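Local coordinates for protein putative mandelate racemase (Salmonella typhimurium, PDB 2O56) that binds magnesium and, as a member of the enolase superfamily, may act as a hydro-lyase, though its function is not established, at residues K24-V30 with G42-Y48. Residues are numbered along the deposited sequence; the frame is centred on the assembly and turned at random.
Sequences KWRPVVV and GEVGLAY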
loop_
_atom_site.group_PDB
_atom_site.type_symbol
_atom_site.label_atom_id
_atom_site.label_comp_id
_atom_site.label_asym_id
_atom_site.label_seq_id
_atom_site.Cartn_x
_atom_site.Cartn_y
_atom_site.Cartn_z
ATOM N N LYS A 24 29.842 -18.198 -29.719
ATOM C CA LYS A 24 30.410 -17.472 -30.847
ATOM C C LYS A 24 30.343 -15.951 -30.667
ATOM O O LYS A 24 29.850 -15.444 -29.649
ATOM C CB LYS A 24 29.702 -17.879 -32.139
ATOM C CG LYS A 24 30.609 -17.990 -33.347
ATOM C CD LYS A 24 31.481 -19.232 -33.290
ATOM C CE LYS A 24 32.915 -18.925 -33.693
ATOM N NZ LYS A 24 33.662 -18.246 -32.594
ATOM N N TRP A 25 30.845 -15.232 -31.669
ATOM C CA TRP A 25 30.954 -13.790 -31.613
ATOM C C TRP A 25 30.386 -13.191 -32.879
ATOM O O TRP A 25 30.898 -13.436 -33.973
ATOM C CB TRP A 25 32.414 -13.374 -31.456
ATOM C CG TRP A 25 32.587 -11.904 -31.156
ATOM C CD1 TRP A 25 33.226 -10.977 -31.929
ATOM C CD2 TRP A 25 32.123 -11.200 -29.992
ATOM N NE1 TRP A 25 33.185 -9.738 -31.325
ATOM C CE2 TRP A 25 32.514 -9.849 -30.136
ATOM C CE3 TRP A 25 31.416 -11.584 -28.841
ATOM C CZ2 TRP A 25 32.216 -8.880 -29.180
ATOM C CZ3 TRP A 25 31.130 -10.622 -27.889
ATOM C CH2 TRP A 25 31.529 -9.286 -28.061
ATOM N N ARG A 26 29.321 -12.409 -32.743
ATOM C CA ARG A 26 28.661 -11.844 -33.911
ATOM C C ARG A 26 28.291 -10.387 -33.747
ATOM O O ARG A 26 27.113 -10.066 -33.632
ATOM C CB ARG A 26 27.431 -12.676 -34.295
ATOM C CG ARG A 26 27.742 -13.803 -35.244
ATOM C CD ARG A 26 26.482 -14.496 -35.707
ATOM N NE ARG A 26 26.040 -14.015 -37.007
ATOM C CZ ARG A 26 24.867 -14.315 -37.565
ATOM N NH1 ARG A 26 24.000 -15.087 -36.930
ATOM N NH2 ARG A 26 24.555 -13.837 -38.765
ATOM N N PRO A 27 29.291 -9.489 -33.770
ATOM C CA PRO A 27 28.962 -8.083 -33.843
ATOM C C PRO A 27 28.217 -7.748 -35.122
ATOM O O PRO A 27 28.500 -8.303 -36.178
ATOM C CB PRO A 27 30.331 -7.392 -33.820
ATOM C CG PRO A 27 31.293 -8.427 -34.234
ATOM C CD PRO A 27 30.748 -9.705 -33.729
ATOM N N VAL A 28 27.251 -6.850 -35.011
ATOM C CA VAL A 28 26.396 -6.490 -36.138
ATOM C C VAL A 28 26.264 -4.975 -36.183
ATOM O O VAL A 28 25.980 -4.334 -35.175
ATOM C CB VAL A 28 25.011 -7.154 -36.010
ATOM C CG1 VAL A 28 23.996 -6.505 -36.929
ATOM C CG2 VAL A 28 25.119 -8.643 -36.302
ATOM N N VAL A 29 26.483 -4.407 -37.364
ATOM C CA VAL A 29 26.561 -2.974 -37.528
ATOM C C VAL A 29 25.477 -2.472 -38.482
ATOM O O VAL A 29 25.167 -3.114 -39.494
ATOM C CB VAL A 29 27.998 -2.557 -37.970
ATOM C CG1 VAL A 29 28.014 -1.178 -38.575
ATOM C CG2 VAL A 29 28.960 -2.654 -36.777
ATOM N N VAL A 30 24.870 -1.345 -38.136
ATOM C CA VAL A 30 23.905 -0.692 -39.021
ATOM C C VAL A 30 24.618 0.544 -39.541
ATOM O O VAL A 30 25.152 1.317 -38.753
ATOM C CB VAL A 30 22.655 -0.241 -38.253
ATOM C CG1 VAL A 30 21.690 0.467 -39.175
ATOM C CG2 VAL A 30 21.966 -1.427 -37.600
ATOM N N GLY A 42 26.167 2.395 -36.320
ATOM C CA GLY A 42 25.607 1.927 -35.056
ATOM C C GLY A 42 25.876 0.449 -34.883
ATOM O O GLY A 42 26.288 -0.234 -35.817
ATOM N N GLU A 43 25.659 -0.049 -33.676
ATOM C CA GLU A 43 25.889 -1.438 -33.395
ATOM C C GLU A 43 24.643 -2.065 -32.745
ATOM O O GLU A 43 23.976 -1.430 -31.930
ATOM C CB GLU A 43 27.118 -1.571 -32.497
ATOM C CG GLU A 43 27.463 -2.984 -32.198
ATOM C CD GLU A 43 28.838 -3.142 -31.668
ATOM O OE1 GLU A 43 29.635 -2.202 -31.843
ATOM O OE2 GLU A 43 29.117 -4.206 -31.067
ATOM N N VAL A 44 24.317 -3.290 -33.151
ATOM C CA VAL A 44 23.187 -4.040 -32.593
ATOM C C VAL A 44 23.777 -4.961 -31.536
ATOM O O VAL A 44 24.531 -5.874 -31.873
ATOM C CB VAL A 44 22.501 -4.910 -33.677
ATOM C CG1 VAL A 44 21.402 -5.796 -33.076
ATOM C CG2 VAL A 44 21.954 -4.037 -34.818
ATOM N N GLY A 45 23.451 -4.719 -30.268
ATOM C CA GLY A 45 24.169 -5.364 -29.158
ATOM C C GLY A 45 23.669 -6.750 -28.777
ATOM O O GLY A 45 23.136 -6.947 -27.676
ATOM N N LEU A 46 23.850 -7.701 -29.694
ATOM C CA LEU A 46 23.471 -9.094 -29.486
ATOM C C LEU A 46 24.634 -10.021 -29.880
ATOM O O LEU A 46 24.417 -11.122 -30.390
ATOM C CB LEU A 46 22.214 -9.423 -30.328
ATOM C CG LEU A 46 20.892 -8.720 -29.972
ATOM C CD1 LEU A 46 19.813 -8.994 -31.022
ATOM C CD2 LEU A 46 20.400 -9.167 -28.576
ATOM N N ALA A 47 25.867 -9.578 -29.655
ATOM C CA ALA A 47 27.048 -10.279 -30.212
ATOM C C ALA A 47 27.300 -11.659 -29.585
ATOM O O ALA A 47 27.962 -12.514 -30.178
ATOM C CB ALA A 47 28.291 -9.393 -30.123
ATOM N N TYR A 48 26.759 -11.864 -28.383
ATOM C CA TYR A 48 26.897 -13.123 -27.639
ATOM C C TYR A 48 25.482 -13.576 -27.298
ATOM O O TYR A 48 24.514 -12.888 -27.626
ATOM C CB TYR A 48 27.701 -12.903 -26.349
ATOM C CG TYR A 48 27.160 -11.739 -25.572
ATOM C CD1 TYR A 48 26.231 -11.927 -24.560
ATOM C CD2 TYR A 48 27.527 -10.441 -25.895
ATOM C CE1 TYR A 48 25.700 -10.856 -23.878
ATOM C CE2 TYR A 48 26.992 -9.367 -25.230
ATOM C CZ TYR A 48 26.081 -9.579 -24.227
ATOM O OH TYR A 48 25.559 -8.505 -23.561
HETATM O O HOH W 1 24.722 -8.503 -32.608
HETATM O O HOH W 2 27.332 -6.155 -31.819
#
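Trp25 lays its indole over the methyl group of Ala47, whose CB sits 3.8 Å from the centroid of the six-membered ring, a CH-pi contact over one face. With CG anti to its own backbone N (chi1 -170°), the indole folds back to rest against Ala47, and its CZ3 reaches the ring edge of Tyr48 at CD2. The Tyr48 side chain is about 4 Å from that of the magnesium ligand Glu273, and Tyr48 O bonds Trp87 NE1 of a second subunit. Arg26 N donates to Ala47 O at 2.9 Å, in the carbonyl plane and on a lone pair.

Further on, the chains become the antiparallel hairpin of strands 28-34 and 39-44 in the N-terminal capping domain of the enolase fold, where Val30 and Gly42 exchange two backbone bonds and Val44 N meets Val28 O almost straight (174°). Val44 CG2 touches Val28 CG1 and Val30 CG2, both at 3.8 Å. Past Val44, Gly45 centres an inverse gamma turn, and one water donates to Arg26 O and Val44 O.

Glu43 leaves the hairpin on the opposite face, with Val29. Its CB lies 4.0 Å from Val28 O and its CG 3.6 Å from the same oxygen; the extended chain then carries OE2 to a second water at 2.7 Å and to Gly327 N, while OE1 accepts from Ser330 N.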